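Enoyl CoA hydratase/isomerase (Crotonase) (Legionella pneumophila subsp. pneumophila, PDB 3I47) probably catalyses the hydration of enoyl-CoA thioesters or a related isomerisation. Local coordinates at residues V49-L54 with K195-I200; V180-P185 with L190-K195; A120-I125 with N210-A215; N202-A207 with S241-E246; S94-P99 with S147-R152. One frame throughout, in Å; residues are numbered along the deposited sequence.

In the fold
Contacts 1, 2 and 3 all reach the six-stranded mixed sheet. Contacts 1 and 2 share Lys195 and fasten helix 189-201 to the sheet; their centres lie about 11 Å apart. The 120-125 segment of contact 3 leads into strand 123-127, the sheet neighbour of strand 182-184 in contact 2. Contact 3 ties helix 205-218 to the end of the sheet, and contact 4 links that helix to helix 242-253. Contact 5 joins two earlier helices, 78-97 and 147-154; its centre is about 10 Å from that of contact 3. Along the chain the first segments of contacts 1, 5, 3 and 2 come in that order, and the 202-207 segment of contact 4 follows them.

Contact 1: V49-L54 with K195-I200; sequences VRVIVL and KYASQI
Helix 189-201 lies over one face of the six-stranded sheet of this crotonase fold, and here it meets strand 51-56. The contact is apolar. Val51 and Val53, two residues apart on the strand, point toward the helix, and Ala197 faces them. Strand 51-54 and helix 195-200 run nearly antiparallel, with their axes at 160° and 8.8 Å apart at closest approach. The small Ala197 side chain is consistent with this close approach. Ala197 CB sits between the two valines: it is 4.0 Å from Val51 CG1 and also 4.0 Å from Val53 CG2. Val51 uses both of its branches. Its CG1 stands anti to the backbone N (chi1 176°) and goes to the alanine methyl. Its CG2, beside the backbone N, turns to the next part of the helix. There CG2 of Val51 lies 3.8 Å from Ile200 CG2, and the two side chains cross at about a right angle. The same Val51 CG2 also rests 3.8 Å from Ala197 O, the backbone oxygen of the helix turn. No hydrogen bond joins the segments, so dispersion and the burial of methyl groups hold them. Ile103 on strand 102-106 touches Val51, Val53 and Ala197, and Val14 on strand 14-19 touches Val53 and Ala197. These neighbouring strands therefore continue the apolar floor under the helix. Between the two valines, Ile52 points the other way and packs on Leu40, Ala43 and Ile44 of helix 30-45. Strand 51-56 is thus held between helix 189-201 and helix 30-45.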
# COMPACT_ATOMS: atom_id res chain seq x y z
N VAL A 49 12.08 9.04 -7.20
CA VAL A 49 11.09 8.62 -6.20
C VAL A 49 11.69 7.56 -5.28
O VAL A 49 12.23 6.57 -5.76
CB VAL A 49 9.80 8.08 -6.88
CG1 VAL A 49 8.82 7.50 -5.84
CG2 VAL A 49 9.11 9.18 -7.66
N ARG A 50 11.61 7.79 -3.97
CA ARG A 50 12.02 6.80 -2.98
C ARG A 50 10.84 6.15 -2.29
O ARG A 50 10.94 4.99 -1.89
CB ARG A 50 12.94 7.41 -1.92
CG ARG A 50 14.33 7.75 -2.42
CD ARG A 50 15.19 8.34 -1.33
NE ARG A 50 16.51 8.73 -1.85
CZ ARG A 50 17.39 9.47 -1.18
NH1 ARG A 50 17.12 9.90 0.04
NH2 ARG A 50 18.54 9.79 -1.76
N VAL A 51 9.74 6.89 -2.12
CA VAL A 51 8.58 6.38 -1.37
C VAL A 51 7.34 6.67 -2.20
O VAL A 51 7.25 7.73 -2.82
CB VAL A 51 8.46 7.07 0.02
CG1 VAL A 51 7.18 6.63 0.79
CG2 VAL A 51 9.72 6.79 0.88
N ILE A 52 6.40 5.72 -2.22
CA ILE A 52 5.15 5.88 -2.97
C ILE A 52 3.96 5.94 -2.03
O ILE A 52 3.83 5.09 -1.15
CB ILE A 52 4.99 4.71 -3.95
CG1 ILE A 52 6.16 4.72 -4.96
CG2 ILE A 52 3.65 4.79 -4.70
CD1 ILE A 52 6.26 3.45 -5.80
N VAL A 53 3.11 6.94 -2.22
CA VAL A 53 1.89 7.11 -1.44
C VAL A 53 0.66 7.00 -2.34
O VAL A 53 0.58 7.66 -3.37
CB VAL A 53 1.86 8.48 -0.70
CG1 VAL A 53 0.54 8.72 -0.00
CG2 VAL A 53 2.99 8.55 0.32
N LEU A 54 -0.28 6.14 -1.95
CA LEU A 54 -1.61 6.10 -2.57
C LEU A 54 -2.59 6.79 -1.64
O LEU A 54 -2.75 6.38 -0.49
CB LEU A 54 -2.06 4.64 -2.78
CG LEU A 54 -1.11 3.64 -3.44
CD1 LEU A 54 -1.79 2.26 -3.58
CD2 LEU A 54 -0.58 4.14 -4.80
N LYS A 195 4.72 14.01 6.08
CA LYS A 195 5.88 14.07 6.97
C LYS A 195 6.46 12.69 7.22
O LYS A 195 7.69 12.51 7.24
CB LYS A 195 5.52 14.73 8.29
CG LYS A 195 5.38 16.23 8.15
CD LYS A 195 5.62 16.91 9.46
CE LYS A 195 5.46 18.40 9.31
NZ LYS A 195 5.41 19.05 10.64
N TYR A 196 5.58 11.70 7.39
CA TYR A 196 6.00 10.34 7.68
C TYR A 196 6.70 9.74 6.46
O TYR A 196 7.75 9.09 6.60
CB TYR A 196 4.79 9.52 8.11
CG TYR A 196 5.07 8.11 8.54
CD1 TYR A 196 5.55 7.83 9.82
CD2 TYR A 196 4.84 7.04 7.68
CE1 TYR A 196 5.80 6.52 10.22
CE2 TYR A 196 5.09 5.73 8.07
CZ TYR A 196 5.57 5.48 9.35
OH TYR A 196 5.80 4.19 9.75
N ALA A 197 6.14 9.98 5.28
CA ALA A 197 6.74 9.51 4.03
C ALA A 197 8.09 10.19 3.80
O ALA A 197 9.04 9.52 3.43
CB ALA A 197 5.79 9.74 2.84
N SER A 198 8.15 11.49 4.07
CA SER A 198 9.41 12.23 3.91
C SER A 198 10.49 11.67 4.83
O SER A 198 11.64 11.50 4.41
CB SER A 198 9.21 13.73 4.16
OG SER A 198 8.45 14.31 3.11
N GLN A 199 10.12 11.33 6.06
CA GLN A 199 11.07 10.73 7.00
C GLN A 199 11.68 9.42 6.49
O GLN A 199 12.89 9.21 6.59
CB GLN A 199 10.44 10.55 8.38
CG GLN A 199 10.31 11.87 9.12
CD GLN A 199 9.23 11.86 10.20
OE1 GLN A 199 8.58 10.85 10.44
NE2 GLN A 199 9.04 13.02 10.85
N ILE A 200 10.84 8.54 5.94
CA ILE A 200 11.35 7.32 5.33
C ILE A 200 12.24 7.65 4.11
O ILE A 200 13.29 7.01 3.92
CB ILE A 200 10.17 6.38 4.94
CG1 ILE A 200 9.42 5.95 6.21
CG2 ILE A 200 10.69 5.15 4.20
CD1 ILE A 200 8.10 5.22 5.93

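Contact 2: V180-P185 with L190-K195; sequences VQHCVP and LEFTLK
Val184 sets one methyl squarely on the ring of Phe192, and this is the tight part of the contact. Val184 CG1 lies 3.6 Å from the ring centroid and only 5° off the ring normal, a CH-pi contact over the face. All six ring carbons are almost equally far from it, the closest being Phe192 CD2 at 3.7 Å. The phenylalanine reaches the strand because a chi1 of 179° swings CG away from the backbone N, which carries the ring off the helix toward residues 182-184. His182 makes a looser contact at the rim of the same ring. Its ND1 is 3.8 Å from Phe192 CZ and sits at the edge of the phenylalanine, near its plane. The ring centroids are 5.5 Å apart and the planes are inclined by 51°, so the pair is oblique. His182 CB adds a contact of 4.0 Å to Phe192 CE1. Nothing polar passes between the segments, and both aromatic residues remain partly exposed, while Val184 is buried. Tyr196, one turn along the helix, packs edge-to-face with the His182 ring, and its OH probably hydrogen-bonds to His182 NE2. On the sheet side, His182 and Val184 pair through their backbones with Ala126 of strand 123-127. The arrangement is a beta-alpha unit at the edge of the crotonase sheet, where the helix that follows edge strand 182-184 folds back against it.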
# COMPACT_ATOMS: atom_id res chain seq x y z
N VAL A 180 -4.13 -1.23 9.44
CA VAL A 180 -3.46 0.08 9.47
C VAL A 180 -2.52 0.13 10.65
O VAL A 180 -2.79 -0.49 11.70
CB VAL A 180 -4.43 1.30 9.48
CG1 VAL A 180 -5.42 1.21 8.33
CG2 VAL A 180 -5.13 1.44 10.77
N GLN A 181 -1.42 0.87 10.49
CA GLN A 181 -0.40 0.98 11.54
C GLN A 181 -0.37 2.32 12.24
O GLN A 181 0.37 2.49 13.23
CB GLN A 181 0.98 0.67 10.98
CG GLN A 181 1.19 -0.76 10.50
CD GLN A 181 1.17 -0.89 8.99
OE1 GLN A 181 0.34 -0.30 8.31
NE2 GLN A 181 2.10 -1.69 8.47
N HIS A 182 -1.15 3.29 11.73
CA HIS A 182 -1.27 4.62 12.31
C HIS A 182 -2.70 5.09 12.15
O HIS A 182 -3.30 4.91 11.09
CB HIS A 182 -0.35 5.62 11.59
CG HIS A 182 1.09 5.22 11.60
ND1 HIS A 182 1.94 5.53 12.64
CD2 HIS A 182 1.82 4.50 10.71
CE1 HIS A 182 3.13 5.03 12.38
NE2 HIS A 182 3.09 4.40 11.22
N CYS A 183 -3.23 5.70 13.21
CA CYS A 183 -4.58 6.22 13.20
C CYS A 183 -4.46 7.63 13.75
O CYS A 183 -4.04 7.83 14.90
CB CYS A 183 -5.47 5.31 14.06
SG CYS A 183 -7.23 5.73 14.06
N VAL A 184 -4.79 8.61 12.92
CA VAL A 184 -4.44 10.02 13.18
C VAL A 184 -5.65 10.94 12.97
O VAL A 184 -6.62 10.55 12.32
CB VAL A 184 -3.23 10.46 12.31
CG1 VAL A 184 -2.00 9.58 12.59
CG2 VAL A 184 -3.60 10.39 10.84
N PRO A 185 -5.62 12.17 13.54
CA PRO A 185 -6.77 13.06 13.43
C PRO A 185 -7.16 13.36 11.98
O PRO A 185 -6.29 13.54 11.13
CB PRO A 185 -6.29 14.34 14.13
CG PRO A 185 -5.29 13.84 15.13
CD PRO A 185 -4.56 12.76 14.38
N LEU A 190 -3.35 14.25 5.85
CA LEU A 190 -2.39 14.55 4.79
C LEU A 190 -1.05 15.02 5.35
O LEU A 190 0.00 14.49 4.98
CB LEU A 190 -2.97 15.62 3.83
CG LEU A 190 -2.04 16.04 2.68
CD1 LEU A 190 -1.69 14.86 1.79
CD2 LEU A 190 -2.70 17.16 1.85
N GLU A 191 -1.10 15.98 6.27
CA GLU A 191 0.13 16.52 6.85
C GLU A 191 0.94 15.42 7.54
O GLU A 191 2.15 15.32 7.35
CB GLU A 191 -0.19 17.65 7.83
CG GLU A 191 -0.72 18.93 7.14
CD GLU A 191 -2.24 18.93 6.87
OE1 GLU A 191 -2.74 20.04 6.60
OE2 GLU A 191 -2.94 17.89 6.91
N PHE A 192 0.27 14.58 8.33
CA PHE A 192 0.94 13.45 8.98
C PHE A 192 1.62 12.53 7.95
O PHE A 192 2.78 12.14 8.09
CB PHE A 192 -0.06 12.64 9.82
CG PHE A 192 0.56 11.45 10.50
CD1 PHE A 192 0.69 10.22 9.85
CD2 PHE A 192 1.05 11.56 11.81
CE1 PHE A 192 1.29 9.11 10.48
CE2 PHE A 192 1.64 10.47 12.45
CZ PHE A 192 1.76 9.23 11.79
N THR A 193 0.86 12.17 6.92
CA THR A 193 1.32 11.23 5.91
C THR A 193 2.52 11.77 5.14
O THR A 193 3.49 11.05 4.93
CB THR A 193 0.17 10.87 4.96
OG1 THR A 193 -0.85 10.21 5.71
CG2 THR A 193 0.65 9.94 3.86
N LEU A 194 2.45 13.03 4.72
CA LEU A 194 3.57 13.63 3.98
C LEU A 194 4.85 13.67 4.81
O LEU A 194 5.94 13.36 4.31
CB LEU A 194 3.22 15.03 3.49
CG LEU A 194 2.12 15.14 2.43
CD1 LEU A 194 1.90 16.61 2.08
CD2 LEU A 194 2.47 14.33 1.19
N LYS A 195 4.72 14.01 6.08
CA LYS A 195 5.88 14.07 6.97
C LYS A 195 6.46 12.69 7.22
O LYS A 195 7.69 12.51 7.24
CB LYS A 195 5.52 14.73 8.29
CG LYS A 195 5.38 16.23 8.15
CD LYS A 195 5.62 16.91 9.46
CE LYS A 195 5.46 18.40 9.31
NZ LYS A 195 5.41 19.05 10.64

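Contact 3: A120-I125 with N210-A215; sequences ACDIAI and NSKQLA
Lys212 reaches from helix 205-218 to Asp122, just before strand 123-127, and their salt bridge is the whole contact between the two segments. Lys212 CB points toward the loop, and CG continues outward, opposite the backbone N across the CA-CB bond (chi1 179°). The chain stays extended beyond CG and spans the gap between helix and loop. CB and CG meet nothing of residues 120-125. CD is the first atom to come near, 3.7 Å from Asp122 OD2, and it also brushes Pro99 O on a neighbouring loop. CE lies beyond the two oxygens, close to the carboxylate plane, 3.3 Å from Asp122 OD1 and 3.4 Å from Asp122 OD2. At the tip, NZ binds Asp122 OD2 at 2.7 Å, on the syn lone pair of that oxygen. A second bond from NZ to Asp122 OD1, at 3.2 Å, is weak, so the grip on the carboxylate is lopsided. The same NZ is hydrogen-bonded to Ser98 O and Lys100 O. Asp122 is itself placed by its backbone: its N bonds Thr102 OG1 and its O bonds Gln181 NE2. The ammonium group is thus held by one carboxylate and two backbone carbonyls. This setting would be expected to favour the charged forms of both residues. The bridge also pins helix 205-218 to two loops at one end of the sheet, those leading into strands 102-106 and 123-127.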
# COMPACT_ATOMS: atom_id res chain seq x y z
N ALA A 120 -2.27 -4.22 0.56
CA ALA A 120 -1.20 -4.50 -0.38
C ALA A 120 0.01 -3.61 -0.14
O ALA A 120 1.15 -4.01 -0.42
CB ALA A 120 -1.70 -4.32 -1.82
N CYS A 121 -0.25 -2.40 0.34
CA CYS A 121 0.83 -1.46 0.67
C CYS A 121 1.58 -1.94 1.91
O CYS A 121 1.03 -2.68 2.73
CB CYS A 121 0.26 -0.06 0.92
SG CYS A 121 -0.29 0.76 -0.60
N ASP A 122 2.82 -1.50 2.06
CA ASP A 122 3.60 -1.86 3.26
C ASP A 122 2.96 -1.29 4.52
O ASP A 122 2.95 -1.94 5.57
CB ASP A 122 5.03 -1.32 3.21
CG ASP A 122 5.84 -1.89 2.08
OD1 ASP A 122 5.76 -3.10 1.79
OD2 ASP A 122 6.60 -1.09 1.50
N ILE A 123 2.47 -0.06 4.40
CA ILE A 123 2.02 0.72 5.54
C ILE A 123 0.70 1.37 5.17
O ILE A 123 0.55 1.86 4.05
CB ILE A 123 3.02 1.85 5.90
CG1 ILE A 123 4.39 1.27 6.29
CG2 ILE A 123 2.46 2.75 7.01
CD1 ILE A 123 5.53 2.30 6.15
N ALA A 124 -0.26 1.37 6.09
CA ALA A 124 -1.50 2.11 5.89
C ALA A 124 -1.74 3.03 7.07
O ALA A 124 -1.53 2.65 8.23
CB ALA A 124 -2.70 1.15 5.64
N ILE A 125 -2.15 4.26 6.76
CA ILE A 125 -2.40 5.30 7.73
C ILE A 125 -3.86 5.69 7.54
O ILE A 125 -4.27 6.01 6.42
CB ILE A 125 -1.51 6.54 7.45
CG1 ILE A 125 -0.02 6.18 7.53
CG2 ILE A 125 -1.86 7.68 8.42
CD1 ILE A 125 0.93 7.27 6.98
N ASN A 210 16.89 -2.60 1.23
CA ASN A 210 17.44 -3.85 1.71
C ASN A 210 16.70 -4.36 2.94
O ASN A 210 16.53 -5.57 3.10
CB ASN A 210 18.91 -3.67 2.12
CG ASN A 210 19.85 -3.41 0.94
OD1 ASN A 210 21.02 -3.08 1.16
ND2 ASN A 210 19.35 -3.53 -0.29
N SER A 211 16.25 -3.45 3.81
CA SER A 211 15.52 -3.82 5.02
C SER A 211 14.15 -4.39 4.70
O SER A 211 13.69 -5.33 5.34
CB SER A 211 15.38 -2.64 5.96
OG SER A 211 16.66 -2.30 6.47
N LYS A 212 13.52 -3.84 3.66
CA LYS A 212 12.26 -4.39 3.17
C LYS A 212 12.48 -5.81 2.67
O LYS A 212 11.74 -6.73 3.05
CB LYS A 212 11.68 -3.52 2.05
CG LYS A 212 10.38 -4.06 1.47
CD LYS A 212 9.70 -3.00 0.63
CE LYS A 212 8.44 -3.53 -0.01
NZ LYS A 212 7.68 -2.41 -0.64
N GLN A 213 13.52 -6.00 1.85
CA GLN A 213 13.85 -7.31 1.29
C GLN A 213 14.17 -8.32 2.41
O GLN A 213 13.75 -9.48 2.35
CB GLN A 213 15.02 -7.18 0.31
CG GLN A 213 15.27 -8.39 -0.58
CD GLN A 213 16.53 -8.25 -1.45
OE1 GLN A 213 17.01 -7.14 -1.69
NE2 GLN A 213 17.05 -9.38 -1.93
N LEU A 214 14.92 -7.86 3.41
CA LEU A 214 15.31 -8.66 4.56
C LEU A 214 14.11 -9.19 5.35
O LEU A 214 14.03 -10.38 5.66
CB LEU A 214 16.21 -7.81 5.47
CG LEU A 214 16.61 -8.34 6.86
CD1 LEU A 214 17.69 -9.36 6.69
CD2 LEU A 214 17.08 -7.19 7.74
N ALA A 215 13.17 -8.29 5.68
CA ALA A 215 11.98 -8.69 6.43
C ALA A 215 11.19 -9.75 5.66
O ALA A 215 10.75 -10.74 6.22
CB ALA A 215 11.10 -7.50 6.76

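Contact 4: N202-A207 with S241-E246; sequences NNAPEA and SDEGQE
The carboxylate of Glu243 grips two backbone N-H groups in the first turn of helix 205-218. Glu206 N donates to Glu243 OE2 at 2.9 Å, with an N-H...O angle of 155°. Ala207 N donates to Glu243 OE1 at 2.8 Å, but this bond is more bent, at 136°. Both oxygens use their syn lone pairs, so the two bonds hold the carboxylate in a fork. Carbon atoms close in around it. Ala204 CB packs 3.4 Å from Glu243 CD, Pro205 CD lies 3.3 Å from Glu243 OE2, and Ala207 CB is 3.4 Å from Glu243 OE1. Glu243 gets there on a stretched chain, with chi1 (-172°) and chi2 both close to fully extended. In the next shell, Lys238 makes a salt bridge to Glu243 OE1, so that oxygen has a second, charged partner. Trp259 touches Ala204, Pro205 and Glu243. The backbone that carries Glu243 is steadied by Ser241, the N-cap of helix 242-253, whose OG accepts from Gly244 N at 3.0 Å. Glu206 carries a like charge, but its bent chain leads its end away, leaving Glu206 OE2 5.2 Å from Glu243 OE2. The helix start and Lys238 would both be expected to stabilise Glu243 as an anion. In return, its negative charge suits the positive end of the helix dipole and ties the starts of helices 205-218 and 242-253 together.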
# COMPACT_ATOMS: atom_id res chain seq x y z
N ASN A 202 14.11 10.05 3.69
CA ASN A 202 15.39 10.61 4.13
C ASN A 202 16.30 9.63 4.86
O ASN A 202 17.44 9.96 5.21
CB ASN A 202 15.17 11.92 4.90
CG ASN A 202 14.65 13.02 4.00
OD1 ASN A 202 15.18 13.26 2.91
ND2 ASN A 202 13.59 13.69 4.43
N ASN A 203 15.82 8.41 5.08
CA ASN A 203 16.69 7.35 5.56
C ASN A 203 17.54 6.87 4.38
O ASN A 203 17.21 7.11 3.21
CB ASN A 203 15.89 6.19 6.17
CG ASN A 203 15.17 6.58 7.47
OD1 ASN A 203 14.14 5.98 7.83
ND2 ASN A 203 15.70 7.57 8.16
N ALA A 204 18.65 6.18 4.67
CA ALA A 204 19.55 5.71 3.61
C ALA A 204 18.79 4.84 2.61
O ALA A 204 18.18 3.85 2.99
CB ALA A 204 20.72 4.96 4.20
N PRO A 205 18.81 5.22 1.33
CA PRO A 205 17.88 4.59 0.39
C PRO A 205 18.13 3.11 0.13
O PRO A 205 17.17 2.34 0.06
CB PRO A 205 18.06 5.42 -0.89
CG PRO A 205 19.37 6.10 -0.74
CD PRO A 205 19.53 6.36 0.73
N GLU A 206 19.39 2.70 0.01
CA GLU A 206 19.67 1.28 -0.20
C GLU A 206 19.33 0.48 1.05
O GLU A 206 18.75 -0.60 0.96
CB GLU A 206 21.12 1.03 -0.62
CG GLU A 206 21.49 1.64 -1.99
CD GLU A 206 20.49 1.28 -3.09
OE1 GLU A 206 20.18 0.08 -3.27
OE2 GLU A 206 20.01 2.21 -3.78
N ALA A 207 19.70 1.02 2.21
CA ALA A 207 19.40 0.37 3.49
C ALA A 207 17.89 0.15 3.69
O ALA A 207 17.48 -0.91 4.15
CB ALA A 207 19.99 1.17 4.65
N SER A 241 29.82 -1.43 2.57
CA SER A 241 29.24 -0.77 1.39
C SER A 241 29.52 0.73 1.43
O SER A 241 29.73 1.31 2.48
CB SER A 241 27.72 -1.01 1.34
OG SER A 241 27.02 -0.25 2.32
N ASP A 242 29.51 1.38 0.26
CA ASP A 242 29.68 2.83 0.24
C ASP A 242 28.67 3.55 1.12
O ASP A 242 29.03 4.48 1.84
CB ASP A 242 29.59 3.36 -1.19
CG ASP A 242 30.76 2.93 -2.07
OD1 ASP A 242 31.78 2.43 -1.55
OD2 ASP A 242 30.65 3.10 -3.29
N GLU A 243 27.41 3.13 1.06
CA GLU A 243 26.36 3.77 1.85
C GLU A 243 26.53 3.56 3.36
O GLU A 243 26.34 4.49 4.15
CB GLU A 243 24.98 3.29 1.40
CG GLU A 243 23.85 4.05 2.05
CD GLU A 243 22.51 3.49 1.66
OE1 GLU A 243 22.11 2.47 2.26
OE2 GLU A 243 21.85 4.07 0.77
N GLY A 244 26.90 2.34 3.76
CA GLY A 244 27.12 2.03 5.17
C GLY A 244 28.31 2.81 5.71
O GLY A 244 28.26 3.37 6.80
N GLN A 245 29.37 2.89 4.92
CA GLN A 245 30.54 3.66 5.32
C GLN A 245 30.24 5.15 5.45
O GLN A 245 30.70 5.80 6.38
CB GLN A 245 31.71 3.41 4.37
CG GLN A 245 32.34 2.05 4.57
CD GLN A 245 33.16 1.99 5.86
OE1 GLN A 245 34.07 2.80 6.08
NE2 GLN A 245 32.83 1.02 6.73
N GLU A 246 29.45 5.67 4.51
CA GLU A 246 29.01 7.06 4.57
C GLU A 246 28.15 7.32 5.80
O GLU A 246 28.33 8.32 6.48
CB GLU A 246 28.27 7.45 3.28
CG GLU A 246 27.50 8.76 3.35
CD GLU A 246 28.37 10.00 3.45
OE1 GLU A 246 29.62 9.92 3.30
OE2 GLU A 246 27.79 11.08 3.68

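Contact 5: S94-P99 with S147-R152; sequences SISQSP and SPYVVR
This is a small, partly hydrated contact between two helices, where the last turn of helix 78-97 meets the start of helix 147-154. Ser96 carries it on the first side, and Tyr149 and Arg152 on the second. Ser96 CB lies 3.6 Å from Tyr149 CE1 and approaches the ring obliquely. Ser96 OG is also near the ring, 3.7 Å from the same CE1. The hydroxyl sits between the backbone N and the carbonyl carbon (chi1 74°), from where it bonds Tyr93 O one turn back in its own helix. The hydroxyl proton is therefore used within its own helix, and toward Tyr149 the serine makes van der Waals contact. Arg152, one turn after Tyr149, comes in at the edge of its guanidinium group, with NH2 4.0 Å from Ser96 CB. Its chain is extended at first and then bends at chi3 (68°), which brings the group round toward Ser96. A water completes the join. It donates to Ser96 O at 2.8 Å and accepts a weak bond from Arg152 NH2 at 3.0 Å. No direct hydrogen bond links the segments. Deeper in, Tyr149 also packs on Met92 and Tyr93 of helix 78-97 and on Ala119 of helix 113-120, and Val150 packs on Ala119 and on Ala159 and Phe163 of helix 156-165. The arrangement is a surface helix-to-helix contact of the crotonase fold, part direct and part through a water.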
# COMPACT_ATOMS: atom_id res chain seq x y z
N SER A 94 1.55 -5.67 -8.41
CA SER A 94 2.55 -4.65 -8.66
C SER A 94 2.87 -3.82 -7.41
O SER A 94 4.05 -3.52 -7.14
CB SER A 94 2.12 -3.78 -9.83
OG SER A 94 2.21 -4.54 -11.02
N ILE A 95 1.84 -3.46 -6.64
CA ILE A 95 2.06 -2.75 -5.37
C ILE A 95 2.94 -3.61 -4.45
O ILE A 95 3.95 -3.15 -3.91
CB ILE A 95 0.73 -2.39 -4.64
CG1 ILE A 95 -0.06 -1.33 -5.44
CG2 ILE A 95 1.02 -1.86 -3.22
CD1 ILE A 95 -1.53 -1.24 -5.01
N SER A 96 2.55 -4.88 -4.30
CA SER A 96 3.24 -5.78 -3.35
C SER A 96 4.69 -6.06 -3.74
O SER A 96 5.55 -6.32 -2.88
CB SER A 96 2.47 -7.09 -3.20
OG SER A 96 2.62 -7.92 -4.34
N GLN A 97 4.96 -6.00 -5.04
CA GLN A 97 6.29 -6.25 -5.60
C GLN A 97 7.21 -5.02 -5.65
O GLN A 97 8.39 -5.15 -5.99
CB GLN A 97 6.17 -6.83 -7.01
CG GLN A 97 5.69 -8.28 -7.03
CD GLN A 97 6.76 -9.25 -6.54
OE1 GLN A 97 7.86 -9.31 -7.10
NE2 GLN A 97 6.44 -10.00 -5.50
N SER A 98 6.68 -3.84 -5.32
CA SER A 98 7.49 -2.62 -5.30
C SER A 98 8.70 -2.80 -4.39
O SER A 98 8.53 -3.13 -3.22
CB SER A 98 6.68 -1.45 -4.75
OG SER A 98 7.51 -0.29 -4.60
N PRO A 99 9.92 -2.54 -4.90
CA PRO A 99 11.08 -2.56 -3.99
C PRO A 99 11.10 -1.34 -3.08
O PRO A 99 11.74 -1.37 -2.02
CB PRO A 99 12.30 -2.50 -4.93
CG PRO A 99 11.77 -2.59 -6.31
CD PRO A 99 10.29 -2.31 -6.30
N SER A 147 -7.74 -11.11 -1.32
CA SER A 147 -7.57 -11.98 -0.15
C SER A 147 -6.13 -12.31 0.28
O SER A 147 -5.85 -12.30 1.48
CB SER A 147 -8.42 -13.25 -0.26
OG SER A 147 -8.00 -14.10 -1.31
N PRO A 148 -5.21 -12.59 -0.67
CA PRO A 148 -3.87 -12.93 -0.15
C PRO A 148 -3.24 -11.78 0.66
O PRO A 148 -2.58 -12.02 1.68
CB PRO A 148 -3.06 -13.20 -1.42
CG PRO A 148 -4.10 -13.56 -2.48
CD PRO A 148 -5.24 -12.63 -2.14
N TYR A 149 -3.48 -10.55 0.23
CA TYR A 149 -2.92 -9.37 0.89
C TYR A 149 -3.60 -9.12 2.23
O TYR A 149 -2.93 -8.81 3.21
CB TYR A 149 -3.05 -8.16 -0.04
CG TYR A 149 -2.52 -8.50 -1.41
CD1 TYR A 149 -1.15 -8.46 -1.66
CD2 TYR A 149 -3.38 -8.89 -2.44
CE1 TYR A 149 -0.64 -8.79 -2.92
CE2 TYR A 149 -2.89 -9.23 -3.70
CZ TYR A 149 -1.51 -9.18 -3.92
OH TYR A 149 -1.02 -9.50 -5.17
N VAL A 150 -4.92 -9.28 2.26
CA VAL A 150 -5.66 -9.08 3.51
C VAL A 150 -5.25 -10.16 4.54
O VAL A 150 -4.97 -9.85 5.70
CB VAL A 150 -7.18 -9.10 3.28
CG1 VAL A 150 -7.93 -9.02 4.62
CG2 VAL A 150 -7.60 -7.93 2.36
N VAL A 151 -5.20 -11.41 4.10
CA VAL A 151 -4.84 -12.49 5.03
C VAL A 151 -3.41 -12.28 5.55
O VAL A 151 -3.17 -12.48 6.74
CB VAL A 151 -5.02 -13.88 4.40
CG1 VAL A 151 -4.42 -14.99 5.27
CG2 VAL A 151 -6.51 -14.15 4.14
N ARG A 152 -2.50 -11.85 4.68
CA ARG A 152 -1.13 -11.54 5.12
C ARG A 152 -1.10 -10.42 6.17
O ARG A 152 -0.38 -10.52 7.17
CB ARG A 152 -0.22 -11.19 3.94
CG ARG A 152 1.24 -10.97 4.36
CD ARG A 152 2.14 -10.87 3.15
NE ARG A 152 1.89 -9.66 2.37
CZ ARG A 152 2.51 -9.36 1.23
NH1 ARG A 152 3.42 -10.20 0.72
NH2 ARG A 152 2.23 -8.23 0.60
O HOH W 1 4.81 -6.98 -0.28